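Long-range contact in MucR Phosphodiesterase (Pseudomonas aeruginosa, PDB 5M1T), which is a phosphodiesterase built on an EAL domain, modelled here with two magnesium sites and a bound C2E ligand: residues A[239-244]-A[261-266]. Residues are numbered along the deposited sequence; the frame is centred on the assembly and turned at random.
Sequences KIVAEG and SLQGFL. With MG (magnesium ion), chain E; C2E (9,9'-[(2R,3R,3aS,5S,7aR,9R,10R,10aS,12S,14aR)-3,5,10,12-tetrahydroxy-5,12-dioxidooctahydro-2H,7H-difuro[3,2-d:3',2'-j][1,3,7,9,2,8]tetraoxadiphosphacyclododecine-2,9-diyl]bis(2-amino-1,9-dihydro-6H-purin-6-one)), chain C.
Val241 and Ala242 lie alongside Ser261 and Leu262 as neighbouring strands running the same way, their axes 4.6 Å apart and 25° from parallel. Three backbone bonds fix the register: Ser261 N to Ile240 O, Ala242 N to Ser261 O at 2.8 Å, and Gln263 N to Ala242 O, also 2.8 Å. The middle one is fairly straight.

Packing is tightest at this end. Val241 has CG1 anti to its backbone N (chi1 -176°), which leaves CG2 beside that N and 3.3 Å from Ser261 OG. On the opposite face, Ala242 CB meets Leu262 CD2 at 3.8 Å, and both side chains rest on Leu254 of helix 248-257. Gln263, extended on the Val241 face, has its amide held from beyond the two strands: by Glu65 and Gln51 at NE2, by Lys207 at OE1.

Toward Gly244 the pairing slackens, Gly244 N reaching Gln263 O only through a weak bond bent to 119°. Here the ligand pocket begins. Glu243 grips a magnesium ion with both OE1 and OE2, each at 2.5 Å; C2E O1P, a water, Asp186 and Asp187 complete the site. Phe265 N gives a straight bond to C2E O6 (2.7 Å), and the purine bearing that O6 lies flat over one face of the partly exposed Phe265 ring, C6 3.4 Å above its plane, with Arg269 in cation-pi contact. Strand 239-243, helix 248-257 and strand 261-263 thus form a parallel beta-alpha-beta unit of the EAL-domain barrel, the metal near the C-terminal end of its first strand, the ligand on the loop after the second.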
loop_
_atom_site.group_PDB
_atom_site.type_symbol
_atom_site.label_atom_id
_atom_site.label_comp_id
_atom_site.label_asym_id
_atom_site.label_seq_id
_atom_site.Cartn_x
_atom_site.Cartn_y
_atom_site.Cartn_z
ATOM N N LYS A 239 -13.975 18.175 -10.662
ATOM C CA LYS A 239 -15.246 17.764 -11.209
ATOM C C LYS A 239 -16.016 16.985 -10.138
ATOM O O LYS A 239 -15.421 16.209 -9.374
ATOM C CB LYS A 239 -15.048 16.860 -12.440
ATOM C CG LYS A 239 -14.361 17.506 -13.629
ATOM C CD LYS A 239 -15.142 18.713 -14.103
ATOM C CE LYS A 239 -14.808 19.115 -15.543
ATOM N NZ LYS A 239 -15.301 20.521 -15.772
ATOM N N ILE A 240 -17.331 17.169 -10.115
ATOM C CA ILE A 240 -18.197 16.412 -9.217
ATOM C C ILE A 240 -19.097 15.394 -9.965
ATOM O O ILE A 240 -19.781 15.744 -10.931
ATOM C CB ILE A 240 -19.090 17.374 -8.413
ATOM C CG1 ILE A 240 -18.225 18.313 -7.595
ATOM C CG2 ILE A 240 -20.021 16.612 -7.487
ATOM C CD1 ILE A 240 -17.286 17.591 -6.654
ATOM N N VAL A 241 -19.071 14.142 -9.516
ATOM C CA VAL A 241 -19.937 13.123 -10.060
ATOM C C VAL A 241 -20.970 12.778 -9.006
ATOM O O VAL A 241 -20.613 12.434 -7.845
ATOM C CB VAL A 241 -19.151 11.841 -10.411
ATOM C CG1 VAL A 241 -20.067 10.820 -11.075
ATOM C CG2 VAL A 241 -17.981 12.129 -11.329
ATOM N N ALA A 242 -22.241 12.831 -9.386
ATOM C CA ALA A 242 -23.281 12.334 -8.493
ATOM C C ALA A 242 -23.555 10.898 -8.862
ATOM O O ALA A 242 -23.783 10.590 -10.025
ATOM C CB ALA A 242 -24.550 13.143 -8.587
ATOM N N GLU A 243 -23.561 10.031 -7.870
ATOM C CA GLU A 243 -23.698 8.588 -8.072
ATOM C C GLU A 243 -24.991 8.098 -7.413
ATOM O O GLU A 243 -25.404 8.624 -6.403
ATOM C CB GLU A 243 -22.421 7.911 -7.534
ATOM C CG GLU A 243 -22.526 6.472 -7.142
ATOM C CD GLU A 243 -21.274 6.004 -6.402
ATOM O OE1 GLU A 243 -21.358 5.750 -5.145
ATOM O OE2 GLU A 243 -20.222 5.940 -7.081
ATOM N N GLY A 244 -25.659 7.117 -8.011
ATOM C CA GLY A 244 -26.898 6.582 -7.462
ATOM C C GLY A 244 -28.154 7.315 -7.927
ATOM O O GLY A 244 -29.179 7.267 -7.252
ATOM N N SER A 261 -21.255 15.619 -13.733
ATOM C CA SER A 261 -21.687 14.372 -14.311
ATOM C C SER A 261 -22.468 13.506 -13.331
ATOM O O SER A 261 -22.387 13.679 -12.099
ATOM C CB SER A 261 -20.488 13.610 -14.879
ATOM O OG SER A 261 -19.475 13.419 -13.911
ATOM N N LEU A 262 -23.283 12.619 -13.901
ATOM C CA LEU A 262 -24.188 11.787 -13.134
ATOM C C LEU A 262 -23.961 10.329 -13.489
ATOM O O LEU A 262 -23.609 9.999 -14.631
ATOM C CB LEU A 262 -25.651 12.138 -13.427
ATOM C CG LEU A 262 -26.107 13.605 -13.372
ATOM C CD1 LEU A 262 -27.597 13.670 -13.673
ATOM C CD2 LEU A 262 -25.857 14.240 -12.020
ATOM N N GLN A 263 -24.213 9.475 -12.508
ATOM C CA GLN A 263 -24.156 8.036 -12.685
ATOM C C GLN A 263 -25.309 7.423 -11.892
ATOM O O GLN A 263 -25.616 7.850 -10.765
ATOM C CB GLN A 263 -22.833 7.563 -12.153
ATOM C CG GLN A 263 -22.484 6.178 -12.475
ATOM C CD GLN A 263 -21.093 5.825 -11.993
ATOM O OE1 GLN A 263 -20.196 6.686 -11.928
ATOM N NE2 GLN A 263 -20.896 4.543 -11.683
ATOM N N GLY A 264 -26.022 6.490 -12.507
ATOM C CA GLY A 264 -27.127 5.875 -11.797
ATOM C C GLY A 264 -28.021 5.078 -12.698
ATOM O O GLY A 264 -27.945 5.202 -13.938
ATOM N N PHE A 265 -28.876 4.267 -12.067
ATOM C CA PHE A 265 -29.817 3.416 -12.781
ATOM C C PHE A 265 -30.724 4.182 -13.764
ATOM O O PHE A 265 -31.053 3.669 -14.808
ATOM C CB PHE A 265 -30.686 2.629 -11.819
ATOM C CG PHE A 265 -29.960 1.553 -11.080
ATOM C CD1 PHE A 265 -28.617 1.307 -11.295
ATOM C CD2 PHE A 265 -30.640 0.756 -10.187
ATOM C CE1 PHE A 265 -27.973 0.305 -10.640
ATOM C CE2 PHE A 265 -29.990 -0.235 -9.512
ATOM C CZ PHE A 265 -28.647 -0.451 -9.744
ATOM N N LEU A 266 -31.087 5.405 -13.433
ATOM C CA LEU A 266 -31.934 6.226 -14.303
ATOM C C LEU A 266 -31.239 6.479 -15.644
ATOM O O LEU A 266 -31.883 6.501 -16.675
ATOM C CB LEU A 266 -32.240 7.567 -13.639
ATOM C CG LEU A 266 -33.222 8.453 -14.445
ATOM C CD1 LEU A 266 -34.650 7.909 -14.326
ATOM C CD2 LEU A 266 -33.178 9.926 -14.037
HETATM MG MG MG E . -18.897 5.347 -5.033
HETATM P P1 C2E C . -18.766 1.891 -5.839
HETATM O O2P C2E C . -17.361 2.201 -6.273
HETATM O O1P C2E C . -19.455 2.985 -5.049
HETATM O "O5'" C2E C . -19.602 1.559 -7.156
HETATM C "C5'" C2E C . -20.907 2.063 -7.333
HETATM C "C4'" C2E C . -21.943 1.082 -6.832
HETATM O "O4'" C2E C . -23.228 1.731 -6.860
HETATM C "C3'" C2E C . -22.065 -0.143 -7.721
HETATM O "O3'" C2E C . -22.433 -1.260 -6.914
HETATM C "C2'" C2E C . -23.213 0.190 -8.649
HETATM O "O2'" C2E C . -23.877 -0.965 -9.163
HETATM C "C1'" C2E C . -24.104 0.955 -7.681
HETATM N N9 C2E C . -25.055 1.856 -8.331
HETATM C C8 C2E C . -24.823 2.661 -9.380
HETATM N N7 C2E C . -25.941 3.351 -9.692
HETATM C C5 C2E C . -26.896 2.993 -8.822
HETATM C C6 C2E C . -28.301 3.345 -8.593
HETATM O O6 C2E C . -28.860 4.196 -9.322
HETATM N N1 C2E C . -28.933 2.731 -7.580
HETATM C C2 C2E C . -28.326 1.815 -6.792
HETATM N N2 C2E C . -29.017 1.224 -5.790
HETATM N N3 C2E C . -27.039 1.456 -6.943
HETATM C C4 C2E C . -26.304 2.002 -7.930
HETATM P P11 C2E C . -21.675 -2.669 -7.072
HETATM O O21 C2E C . -21.465 -2.939 -8.553
HETATM O O11 C2E C . -22.520 -3.737 -6.464
HETATM O O5A C2E C . -20.256 -2.520 -6.350
HETATM C C5A C2E C . -20.228 -2.210 -4.953
HETATM C C4A C2E C . -18.828 -1.803 -4.551
HETATM O O4A C2E C . -17.897 -2.839 -4.844
HETATM C C3A C2E C . -18.307 -0.631 -5.341
HETATM O O3A C2E C . -18.793 0.610 -4.860
HETATM C C2A C2E C . -16.815 -0.769 -5.188
HETATM O O2A C2E C . -16.371 -0.271 -3.934
HETATM C C1A C2E C . -16.629 -2.266 -5.180
HETATM N N91 C2E C . -16.154 -2.735 -6.514
HETATM C C81 C2E C . -16.876 -3.028 -7.616
HETATM N N71 C2E C . -16.067 -3.457 -8.621
HETATM C C51 C2E C . -14.811 -3.433 -8.143
HETATM C C61 C2E C . -13.467 -3.746 -8.659
HETATM O O61 C2E C . -13.319 -4.136 -9.838
HETATM N N11 C2E C . -12.421 -3.584 -7.830
HETATM C C21 C2E C . -12.576 -3.142 -6.563
HETATM N N21 C2E C . -11.494 -2.999 -5.778
HETATM N N31 C2E C . -13.772 -2.834 -6.018
HETATM C C41 C2E C . -14.883 -2.954 -6.767
HETATM O O HOH W 1 -20.305 4.951 -3.371
#